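Local structure of DNA repair protein XRCC1 (Homo sapiens, 3LQC) at residues Arg118-Glu122 with Lys123-Arg127; Ile60-Asp63 with Gly64-Phe67. The protein serves, through a longer protein of which this chain is chiefly the N-terminal domain, as a scaffold that assembles single-strand break repair complexes, binds poly-ADP-ribose and restrains PARP1. One frame throughout, in Å; residues are numbered along the deposited sequence.

Contact 1: Arg118-Glu122 with Lys123-Arg127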
loop_
_atom_site.group_PDB
_atom_site.type_symbol
_atom_site.label_atom_id
_atom_site.label_comp_id
_atom_site.label_asym_id
_atom_site.label_seq_id
_atom_site.Cartn_x
_atom_site.Cartn_y
_atom_site.Cartn_z
ATOM N N ARG A 118 -16.212 -11.675 -3.284
ATOM C CA ARG A 118 -17.406 -12.275 -3.884
ATOM C C ARG A 118 -17.647 -13.728 -3.457
ATOM O O ARG A 118 -18.726 -14.067 -2.988
ATOM C CB ARG A 118 -17.368 -12.155 -5.414
ATOM N N ALA A 119 -16.642 -14.581 -3.621
ATOM C CA ALA A 119 -16.770 -15.986 -3.250
ATOM C C ALA A 119 -17.341 -16.145 -1.844
ATOM O O ALA A 119 -18.131 -17.050 -1.584
ATOM C CB ALA A 119 -15.426 -16.689 -3.354
ATOM N N ALA A 120 -16.934 -15.261 -0.941
ATOM C CA ALA A 120 -17.392 -15.317 0.439
ATOM C C ALA A 120 -18.773 -14.695 0.598
ATOM O O ALA A 120 -19.618 -15.222 1.318
ATOM C CB ALA A 120 -16.390 -14.625 1.363
ATOM N N ALA A 121 -19.001 -13.567 -0.056
ATOM C CA ALA A 121 -20.282 -12.886 0.071
ATOM C C ALA A 121 -21.406 -13.724 -0.537
ATOM O O ALA A 121 -22.584 -13.495 -0.263
ATOM C CB ALA A 121 -20.226 -11.519 -0.574
ATOM N N GLU A 122 -21.028 -14.703 -1.350
ATOM C CA GLU A 122 -21.991 -15.539 -2.051
ATOM C C GLU A 122 -22.536 -16.615 -1.120
ATOM O O GLU A 122 -23.626 -17.134 -1.336
ATOM C CB GLU A 122 -21.335 -16.201 -3.270
ATOM C CG GLU A 122 -22.187 -16.172 -4.531
ATOM C CD GLU A 122 -21.814 -15.029 -5.477
ATOM O OE1 GLU A 122 -22.671 -14.149 -5.735
ATOM O OE2 GLU A 122 -20.659 -15.018 -5.962
ATOM N N LYS A 123 -21.772 -16.950 -0.089
ATOM C CA LYS A 123 -22.148 -18.044 0.795
ATOM C C LYS A 123 -22.913 -17.574 2.022
ATOM O O LYS A 123 -23.158 -16.381 2.197
ATOM C CB LYS A 123 -20.920 -18.834 1.216
ATOM C CG LYS A 123 -20.229 -19.527 0.062
ATOM C CD LYS A 123 -19.203 -20.522 0.586
ATOM C CE LYS A 123 -18.661 -21.404 -0.524
ATOM N NZ LYS A 123 -18.176 -22.703 0.023
ATOM N N ARG A 124 -23.311 -18.524 2.858
ATOM C CA ARG A 124 -24.005 -18.202 4.102
ATOM C C ARG A 124 -23.138 -18.616 5.277
ATOM O O ARG A 124 -22.344 -19.555 5.179
ATOM C CB ARG A 124 -25.364 -18.895 4.167
ATOM C CG ARG A 124 -26.257 -18.574 2.987
ATOM C CD ARG A 124 -27.572 -19.337 3.038
ATOM N NE ARG A 124 -28.462 -18.881 1.978
ATOM C CZ ARG A 124 -29.323 -17.876 2.105
ATOM N NH1 ARG A 124 -29.423 -17.225 3.257
ATOM N NH2 ARG A 124 -30.091 -17.529 1.081
ATOM N N TRP A 125 -23.288 -17.909 6.388
ATOM C CA TRP A 125 -22.349 -18.038 7.485
ATOM C C TRP A 125 -23.067 -17.860 8.800
ATOM O O TRP A 125 -24.026 -17.102 8.880
ATOM C CB TRP A 125 -21.270 -16.966 7.346
ATOM C CG TRP A 125 -20.640 -16.922 5.984
ATOM C CD1 TRP A 125 -20.954 -16.079 4.953
ATOM C CD2 TRP A 125 -19.591 -17.775 5.506
ATOM N NE1 TRP A 125 -20.156 -16.349 3.872
ATOM C CE2 TRP A 125 -19.318 -17.379 4.179
ATOM C CE3 TRP A 125 -18.863 -18.827 6.068
ATOM C CZ2 TRP A 125 -18.337 -18.005 3.414
ATOM C CZ3 TRP A 125 -17.890 -19.443 5.305
ATOM C CH2 TRP A 125 -17.635 -19.030 3.989
ATOM N N ASP A 126 -22.615 -18.555 9.835
ATOM C CA ASP A 126 -23.171 -18.326 11.166
ATOM C C ASP A 126 -22.100 -17.881 12.154
ATOM O O ASP A 126 -22.342 -17.812 13.357
ATOM C CB ASP A 126 -23.932 -19.550 11.681
ATOM C CG ASP A 126 -23.042 -20.755 11.895
ATOM O OD1 ASP A 126 -21.853 -20.712 11.524
ATOM O OD2 ASP A 126 -23.543 -21.758 12.436
ATOM N N ARG A 127 -20.915 -17.584 11.630
ATOM C CA ARG A 127 -19.869 -16.930 12.410
ATOM C C ARG A 127 -19.387 -15.662 11.708
ATOM O O ARG A 127 -18.981 -15.694 10.544
ATOM C CB ARG A 127 -18.699 -17.879 12.654
ATOM C CG ARG A 127 -19.074 -19.119 13.444
ATOM C CD ARG A 127 -19.468 -18.771 14.868
ATOM N NE ARG A 127 -19.810 -19.973 15.629
ATOM C CZ ARG A 127 -21.047 -20.440 15.776
ATOM N NH1 ARG A 127 -22.068 -19.802 15.222
ATOM N NH2 ARG A 127 -21.266 -21.541 16.482
HETATM O O HOH W 1 -22.250 -13.813 2.837
#

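Contact 2: Ile60-Asp63 with Gly64-Phe67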
loop_
_atom_site.group_PDB
_atom_site.type_symbol
_atom_site.label_atom_id
_atom_site.label_comp_id
_atom_site.label_asym_id
_atom_site.label_seq_id
_atom_site.Cartn_x
_atom_site.Cartn_y
_atom_site.Cartn_z
ATOM N N ILE A 60 -19.620 0.091 8.272
ATOM C CA ILE A 60 -18.777 0.087 9.455
ATOM C C ILE A 60 -18.526 1.503 9.946
ATOM O O ILE A 60 -18.113 2.371 9.181
ATOM C CB ILE A 60 -17.434 -0.594 9.168
ATOM C CG1 ILE A 60 -17.663 -2.070 8.854
ATOM C CG2 ILE A 60 -16.479 -0.428 10.344
ATOM C CD1 ILE A 60 -16.416 -2.813 8.521
ATOM N N GLY A 61 -18.793 1.729 11.226
ATOM C CA GLY A 61 -18.532 3.011 11.845
ATOM C C GLY A 61 -17.384 2.873 12.817
ATOM O O GLY A 61 -17.506 2.198 13.837
ATOM N N ASN A 62 -16.265 3.514 12.509
ATOM C CA ASN A 62 -15.072 3.341 13.313
ATOM C C ASN A 62 -15.197 3.985 14.680
ATOM O O ASN A 62 -15.953 4.936 14.868
ATOM C CB ASN A 62 -13.836 3.879 12.593
ATOM C CG ASN A 62 -12.550 3.594 13.354
ATOM O OD1 ASN A 62 -12.400 2.539 13.966
ATOM N ND2 ASN A 62 -11.619 4.536 13.322
ATOM N N ASP A 63 -14.463 3.446 15.641
ATOM C CA ASP A 63 -14.279 4.127 16.913
ATOM C C ASP A 63 -12.824 4.011 17.337
ATOM O O ASP A 63 -12.512 3.401 18.362
ATOM C CB ASP A 63 -15.190 3.563 17.997
ATOM C CG ASP A 63 -15.019 4.277 19.328
ATOM O OD1 ASP A 63 -14.759 5.499 19.319
ATOM O OD2 ASP A 63 -15.148 3.618 20.384
ATOM N N GLY A 64 -11.941 4.579 16.521
ATOM C CA GLY A 64 -10.538 4.707 16.868
ATOM C C GLY A 64 -9.645 3.591 16.364
ATOM O O GLY A 64 -8.476 3.527 16.736
ATOM N N SER A 65 -10.190 2.708 15.535
ATOM C CA SER A 65 -9.403 1.628 14.947
ATOM C C SER A 65 -8.628 2.155 13.747
ATOM O O SER A 65 -9.114 3.027 13.031
ATOM C CB SER A 65 -10.309 0.487 14.480
ATOM O OG SER A 65 -10.923 -0.170 15.564
ATOM N N ALA A 66 -7.435 1.615 13.513
ATOM C CA ALA A 66 -6.686 1.943 12.308
ATOM C C ALA A 66 -7.166 1.090 11.142
ATOM O O ALA A 66 -7.316 1.584 10.023
ATOM C CB ALA A 66 -5.198 1.753 12.528
ATOM N N PHE A 67 -7.398 -0.192 11.411
ATOM C CA PHE A 67 -7.854 -1.126 10.384
ATOM C C PHE A 67 -9.022 -1.933 10.903
ATOM O O PHE A 67 -9.113 -2.189 12.094
ATOM C CB PHE A 67 -6.741 -2.094 9.976
ATOM C CG PHE A 67 -5.403 -1.453 9.817
ATOM C CD1 PHE A 67 -5.217 -0.423 8.912
ATOM C CD2 PHE A 67 -4.319 -1.888 10.573
ATOM C CE1 PHE A 67 -3.985 0.170 8.764
ATOM C CE2 PHE A 67 -3.069 -1.291 10.434
ATOM C CZ PHE A 67 -2.903 -0.264 9.526
#

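Contact 1: Arg118-Glu122 with Lys123-Arg127
Lys123 sends its backbone N-H back to the carbonyl oxygen of Ala120, with N to O 3.1 Å, closing a four-residue turn, Ala120 to Lys123, where the short helix 118-121 gives way to the strand that follows. This donor stands well above the carbonyl plane. The side chain of Lys123 starts out beside its own backbone N (chi1 -64°), which lays CG against Ala119 O at 3.6 Å, and the rest of the chain runs on extended and exposed. A water bridges Lys123 O, at 2.8 Å, and Ala121 O, at 3.1 Å.

Trp125 returns to the same acceptor: its NE1 reaches Ala120 O at 2.8 Å, with an N-H...O angle of 159° and the oxygen almost in the plane of the indole. The two donors come from opposite faces of the carbonyl, so Ala120 O is gripped twice. Alongside, CZ2 of the ring packs loosely on Ala120 CB at 4.4 Å. A phenylalanine in place of Trp125 would probably leave Ala120 O with only the turn bond from Lys123 among these residues, and the helix end held less firmly to the residue at this position.

Next, Arg127 NH1 binds Asp126 O at 2.7 Å, while Asp126 OD2 bonds to Ser75. Asp126 and Arg127 both face Gly73, forming a classic beta bulge in strand 125-133, which lies between strands 42-49 and 67-73 of the five-stranded sheet.

Contact 2: Ile60-Asp63 with Gly64-Phe67
Asn62 turns its carboxamide onto the backbone of Ser65, meeting both its N-H and its C=O. Ser65 N donates to Asn62 OD1 at 2.7 Å, coming in the carbonyl plane on a lone pair, although the N-H...O angle of 144° is moderately bent. From the other branch of the same amide, ND2 gives a weak bond to Ser65 O at 2.9 Å, its angle only 122°. With chi1 at -175°, CG swings away from the backbone N of Asn62 and comes beside its carbonyl carbon, which directs the amide along the chain to the residue three positions on. The two bonds, one of them weak, favour this orientation of the amide, since exchanging its two ends would set oxygen against oxygen and nitrogen against nitrogen.

The bonds span the bend by which the chain leaves strand 57-63 of the three-stranded sheet for strand 67-73 of the five-stranded one, a crossing between the sheets of the domain's beta sandwich. Gly64 makes the bend with a positive phi, where a CB would run into Asp63 O. Beyond it, Ser65 OG bonds to Gly143 O, and Ser65 CB lies close against Asn62 OD1, at 3.0 Å. The Asn62 side chain also touches Phe93 and Met94. Past the turn, Ala66 and Phe67 both face Ser133 in a classic beta bulge, and Ala66 CB sits 4.0 Å above the centre of the Phe67 ring, which also packs on an apolar side chain of another protein chain.

Overall arrangement
Contact 2 comes first along the chain and contact 1 follows it, on the opposite side of the chain's centre; their centres lie 23 Å apart, and the nearest atoms, about 13 Å apart, do not touch. Each is a local turn at the entry to a strand of the five-stranded mixed sheet: residues 64-67 lead into strand 67-73, residues 123-127 into strand 125-133. These two strands are antiparallel neighbours, so the turns stand near opposite ends of one strand pair, and the beta bulges at 66-67 and 126-127 each face the partner strand. Both belong to the framework of the N-terminal domain; a sodium ion is bound about 7 Å from the side chain of Trp125.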